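Local coordinates for cytokinin riboside 5'-monophosphate phosphoribohydrolase (Streptomyces coelicolor, PDB 5ZI9), which belongs to the SLOG clan of proteins, with a Rossmann-like alpha/beta fold built on a parallel sheet, at residues 81-84 and 89-92; 93-98 and 237-242. All coordinates share one frame; numbering follows the deposited sequence.

Contact 1. Residues 81-84 and 89-92; sequences ARTP and EYDA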
loop_
_atom_site.group_PDB
_atom_site.type_symbol
_atom_site.label_atom_id
_atom_site.label_comp_id
_atom_site.label_asym_id
_atom_site.label_seq_id
_atom_site.Cartn_x
_atom_site.Cartn_y
_atom_site.Cartn_z
ATOM N N ALA B 81 -18.030 -22.005 -23.427
ATOM C CA ALA B 81 -17.702 -20.929 -24.368
ATOM C C ALA B 81 -18.102 -21.267 -25.815
ATOM O O ALA B 81 -18.301 -20.361 -26.627
ATOM C CB ALA B 81 -16.206 -20.615 -24.309
ATOM N N ARG B 82 -18.248 -22.559 -26.096
ATOM C CA ARG B 82 -18.370 -23.069 -27.440
ATOM C C ARG B 82 -19.803 -23.337 -27.838
ATOM O O ARG B 82 -20.064 -23.676 -28.969
ATOM C CB ARG B 82 -17.562 -24.354 -27.540
ATOM C CG ARG B 82 -16.166 -24.206 -26.957
ATOM C CD ARG B 82 -15.356 -25.487 -26.949
ATOM N NE ARG B 82 -14.099 -25.292 -26.202
ATOM C CZ ARG B 82 -13.001 -26.047 -26.332
ATOM N NH1 ARG B 82 -12.969 -27.098 -27.171
ATOM N NH2 ARG B 82 -11.921 -25.772 -25.592
ATOM N N THR B 83 -20.745 -23.191 -26.925
ATOM C CA THR B 83 -22.141 -23.466 -27.233
ATOM C C THR B 83 -22.612 -22.629 -28.450
ATOM O O THR B 83 -22.499 -21.403 -28.422
ATOM C CB THR B 83 -23.012 -23.173 -26.006
ATOM O OG1 THR B 83 -22.608 -24.046 -24.950
ATOM C CG2 THR B 83 -24.444 -23.421 -26.287
ATOM N N PRO B 84 -23.107 -23.302 -29.525
ATOM C CA PRO B 84 -23.676 -22.621 -30.711
ATOM C C PRO B 84 -24.952 -21.864 -30.393
ATOM O O PRO B 84 -25.708 -22.296 -29.527
ATOM C CB PRO B 84 -23.992 -23.772 -31.679
ATOM C CG PRO B 84 -23.161 -24.911 -31.208
ATOM C CD PRO B 84 -23.067 -24.766 -29.732
ATOM N N GLU B 89 -29.319 -25.591 -25.521
ATOM C CA GLU B 89 -28.531 -25.072 -24.370
ATOM C C GLU B 89 -28.458 -23.534 -24.357
ATOM O O GLU B 89 -28.629 -22.892 -23.318
ATOM C CB GLU B 89 -27.122 -25.662 -24.377
ATOM C CG GLU B 89 -27.045 -27.091 -23.881
ATOM C CD GLU B 89 -25.669 -27.697 -24.071
ATOM O OE1 GLU B 89 -24.630 -26.976 -24.156
ATOM O OE2 GLU B 89 -25.624 -28.929 -24.131
ATOM N N TYR B 90 -28.236 -22.963 -25.540
ATOM C CA TYR B 90 -28.126 -21.540 -25.693
ATOM C C TYR B 90 -29.440 -20.883 -25.375
ATOM O O TYR B 90 -29.460 -19.872 -24.663
ATOM C CB TYR B 90 -27.679 -21.204 -27.109
ATOM C CG TYR B 90 -27.291 -19.758 -27.304
ATOM C CD1 TYR B 90 -28.271 -18.761 -27.393
ATOM C CD2 TYR B 90 -25.946 -19.378 -27.388
ATOM C CE1 TYR B 90 -27.934 -17.444 -27.575
ATOM C CE2 TYR B 90 -25.599 -18.040 -27.567
ATOM C CZ TYR B 90 -26.604 -17.076 -27.663
ATOM O OH TYR B 90 -26.310 -15.738 -27.858
ATOM N N ASP B 91 -30.542 -21.461 -25.888
ATOM C CA ASP B 91 -31.867 -20.896 -25.628
ATOM C C ASP B 91 -32.153 -20.937 -24.128
ATOM O O ASP B 91 -32.662 -19.962 -23.565
ATOM C CB ASP B 91 -32.970 -21.602 -26.428
ATOM C CG ASP B 91 -34.377 -21.023 -26.133
ATOM O OD1 ASP B 91 -34.636 -19.803 -26.361
ATOM O OD2 ASP B 91 -35.220 -21.799 -25.634
ATOM N N ALA B 92 -31.779 -22.033 -23.478
ATOM C CA ALA B 92 -31.905 -22.137 -22.022
ATOM C C ALA B 92 -31.153 -21.015 -21.263
ATOM O O ALA B 92 -31.706 -20.427 -20.317
ATOM C CB ALA B 92 -31.431 -23.506 -21.567
#
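Thr83 and Tyr90 bring the largest share of the buried surface here, and they meet through carbon. The methyl CG2 of Thr83 points at the first turns of helix 88-102, coming 3.9 Å from the backbone N of Tyr90. The same methyl lies 4.0 Å from CB of Tyr90 and equally far from CB of Glu89, so it sits over the backbone between the two residues. The torsion explains the choice of branch: with chi1 at -62°, CG2 is anti to the backbone N of Thr83, and the hydroxyl takes the branch beside that N. OG1 then looks toward the carboxylate of Glu89, but at 3.6 Å from OE1 it does not make a hydrogen bond with it. The Glu89 chain, extended beyond CG, crosses the Thr83 side chain at about a right angle. Its other oxygen, OE2, forms a salt bridge with Lys224 of the second subunit, which gives the carboxylate its main polar partner. This is the loop of a beta-alpha unit in the Rossmann-like fold: it leads from strand 74-78 into helix 88-102 and folds back against the helix's first turns. Beyond Thr83, the carbonyl O of Pro84 closes in at 3.3 Å from CB of Tyr90. The same Pro84 O meets the near end of the ring obliquely, 3.6 Å from CD2 of Tyr90. The carbonyl O of Thr83 lies farther off, at the ring edge and near its plane. Tyr90 has CG anti to its backbone N (chi1 -169°), which carries the ring past these two carbonyls and on to helix 115-125. There the ring touches Ala118 and Lys121, and OH is hydrogen-bonded to Glu117, so the phenol is held at its far end as well.

Contact 2. Residues 93-98 and 237-242; sequences GVRLGR and DDVDEA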
loop_
_atom_site.group_PDB
_atom_site.type_symbol
_atom_site.label_atom_id
_atom_site.label_comp_id
_atom_site.label_asym_id
_atom_site.label_seq_id
_atom_site.Cartn_x
_atom_site.Cartn_y
_atom_site.Cartn_z
ATOM N N GLY B 93 -29.924 -20.705 -21.711
ATOM C CA GLY B 93 -29.151 -19.602 -21.145
ATOM C C GLY B 93 -29.791 -18.243 -21.268
ATOM O O GLY B 93 -29.721 -17.422 -20.339
ATOM N N VAL B 94 -30.432 -17.973 -22.399
ATOM C CA VAL B 94 -31.160 -16.682 -22.540
ATOM C C VAL B 94 -32.353 -16.638 -21.573
ATOM O O VAL B 94 -32.606 -15.646 -20.873
ATOM C CB VAL B 94 -31.615 -16.406 -23.997
ATOM C CG1 VAL B 94 -31.908 -14.921 -24.197
ATOM C CG2 VAL B 94 -30.549 -16.813 -25.005
ATOM N N ARG B 95 -33.075 -17.752 -21.548
ATOM C CA ARG B 95 -34.250 -17.933 -20.705
ATOM C C ARG B 95 -33.919 -17.687 -19.228
ATOM O O ARG B 95 -34.672 -17.065 -18.475
ATOM C CB ARG B 95 -34.744 -19.369 -20.926
ATOM C CG ARG B 95 -36.250 -19.533 -21.021
ATOM C CD ARG B 95 -36.638 -20.444 -22.183
ATOM N NE ARG B 95 -37.646 -19.775 -22.992
ATOM C CZ ARG B 95 -38.085 -20.196 -24.167
ATOM N NH1 ARG B 95 -37.645 -21.322 -24.711
ATOM N NH2 ARG B 95 -38.980 -19.475 -24.793
ATOM N N LEU B 96 -32.761 -18.192 -18.843
ATOM C CA LEU B 96 -32.252 -18.092 -17.493
ATOM C C LEU B 96 -31.750 -16.688 -17.105
ATOM O O LEU B 96 -32.054 -16.166 -16.038
ATOM C CB LEU B 96 -31.113 -19.085 -17.437
ATOM C CG LEU B 96 -30.534 -19.311 -16.049
ATOM C CD1 LEU B 96 -31.381 -20.353 -15.323
ATOM C CD2 LEU B 96 -29.076 -19.738 -16.140
ATOM N N GLY B 97 -30.987 -16.073 -17.992
ATOM C CA GLY B 97 -30.625 -14.680 -17.834
ATOM C C GLY B 97 -31.824 -13.819 -17.557
ATOM O O GLY B 97 -31.812 -12.972 -16.679
ATOM N N ARG B 98 -32.884 -14.073 -18.307
ATOM C CA ARG B 98 -34.142 -13.326 -18.183
ATOM C C ARG B 98 -34.819 -13.643 -16.887
ATOM O O ARG B 98 -35.294 -12.724 -16.174
ATOM C CB ARG B 98 -35.088 -13.693 -19.328
ATOM C CG ARG B 98 -35.453 -12.504 -20.170
ATOM C CD ARG B 98 -35.695 -12.919 -21.598
ATOM N NE ARG B 98 -37.065 -13.357 -21.723
ATOM C CZ ARG B 98 -37.492 -14.274 -22.570
ATOM N NH1 ARG B 98 -36.670 -14.894 -23.431
ATOM N NH2 ARG B 98 -38.783 -14.558 -22.554
ATOM N N ASP B 237 -33.757 -29.533 -15.377
ATOM C CA ASP B 237 -33.872 -29.195 -16.782
ATOM C C ASP B 237 -34.823 -28.038 -16.964
ATOM O O ASP B 237 -35.058 -27.652 -18.083
ATOM C CB ASP B 237 -34.330 -30.404 -17.569
ATOM C CG ASP B 237 -33.272 -31.489 -17.631
ATOM O OD1 ASP B 237 -32.102 -31.235 -17.988
ATOM O OD2 ASP B 237 -33.604 -32.630 -17.330
ATOM N N ASP B 238 -35.326 -27.452 -15.878
ATOM C CA ASP B 238 -36.367 -26.464 -15.967
ATOM C C ASP B 238 -35.819 -25.108 -15.513
ATOM O O ASP B 238 -35.384 -24.914 -14.362
ATOM C CB ASP B 238 -37.593 -26.891 -15.138
ATOM C CG ASP B 238 -38.717 -25.894 -15.228
ATOM O OD1 ASP B 238 -38.931 -25.355 -16.320
ATOM O OD2 ASP B 238 -39.355 -25.575 -14.217
ATOM N N VAL B 239 -35.867 -24.162 -16.436
ATOM C CA VAL B 239 -35.315 -22.862 -16.204
ATOM C C VAL B 239 -36.100 -22.208 -15.094
ATOM O O VAL B 239 -35.511 -21.613 -14.195
ATOM C CB VAL B 239 -35.353 -22.043 -17.512
ATOM C CG1 VAL B 239 -35.146 -20.553 -17.266
ATOM C CG2 VAL B 239 -34.311 -22.590 -18.479
ATOM N N ASP B 240 -37.428 -22.303 -15.138
ATOM C CA ASP B 240 -38.228 -21.682 -14.058
ATOM C C ASP B 240 -38.026 -22.331 -12.663
ATOM O O ASP B 240 -38.138 -21.631 -11.636
ATOM C CB ASP B 240 -39.713 -21.593 -14.427
ATOM C CG ASP B 240 -40.004 -20.445 -15.350
ATOM O OD1 ASP B 240 -39.577 -19.330 -15.057
ATOM O OD2 ASP B 240 -40.652 -20.646 -16.386
ATOM N N GLU B 241 -37.690 -23.631 -12.622
ATOM C CA GLU B 241 -37.274 -24.277 -11.349
ATOM C C GLU B 241 -35.911 -23.717 -10.856
ATOM O O GLU B 241 -35.786 -23.280 -9.702
ATOM C CB GLU B 241 -37.211 -25.806 -11.494
ATOM C CG GLU B 241 -36.991 -26.578 -10.189
ATOM C CD GLU B 241 -36.864 -28.095 -10.391
ATOM O OE1 GLU B 241 -36.869 -28.826 -9.406
ATOM O OE2 GLU B 241 -36.752 -28.597 -11.515
ATOM N N ALA B 242 -34.920 -23.684 -11.753
ATOM C CA ALA B 242 -33.595 -23.145 -11.425
ATOM C C ALA B 242 -33.680 -21.783 -10.843
ATOM O O ALA B 242 -33.051 -21.528 -9.818
ATOM C CB ALA B 242 -32.675 -23.122 -12.632
#
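Two helices that flank the parallel sheet, 88-102 and 239-249, meet where Val239 faces Arg95 and Leu96. Val239 has the most surface buried in the contact. Its CG1 reaches the backbone of helix 88-102, 3.7 Å from C of Arg95 and equally close to N of Leu96, so the methyl rests against the peptide unit joining those residues. A chi1 of 164° makes this possible by setting CG1 anti to the valine's own backbone N. The second methyl, CG2, takes the flank and lies 4.1 Å from CB of Arg95. Arg95 offers mainly the root of its side chain, with CB 3.9 Å from CG1 of Val239, while its outer end turns away, its NH1 in a salt bridge with OD2 of Asp91. In the Rossmann-like layout, helix 88-102 follows strand 74-78, whereas helix 239-249 follows strand 234-236, outermost on that side of the sheet within this chain; the contact therefore joins early and late parts of one domain across 138 intervening residues. Leu96 fills the inner side. Its CD1 lies 4.1 Å from CB of Ala242, one turn beyond Val239, and also packs against CG1 of Val239. Val239 touches Phe203 and Ala242 touches Val201, so strand 200-203 underlies this apolar patch. The start of the later helix is capped by Asp238 at the N-cap position: its OD2 accepts a weak hydrogen bond, 3.0 Å long, from N of Glu241, with a strongly bent N-H...O angle of 129°. The backbone bond from Ala242 N to Asp238 O closes the first turn. Just before the helix, Thr236 binds through OG1 to both Asp238 N and Glu241 OE2.

How the contacts relate
Contacts 1 and 2 follow one another along helix 88-102, with centres 13 Å apart and on the same side of the chain's centre. They meet directly where the carbonyl O of Ala92, from contact 1, packs 3.9 Å from CG2 of Val239, from contact 2. Their surroundings differ. Contact 1 borders a bound citrate, probably from the crystallisation liquor, which is hydrogen-bonded by Ala81 N and Arg82 NH2, and its loop lies beside the second subunit. No other protein chain of the assembly touches contact 2. Helix 88-102 thus meets its own preceding loop at its start and helix 239-249 one to two turns later.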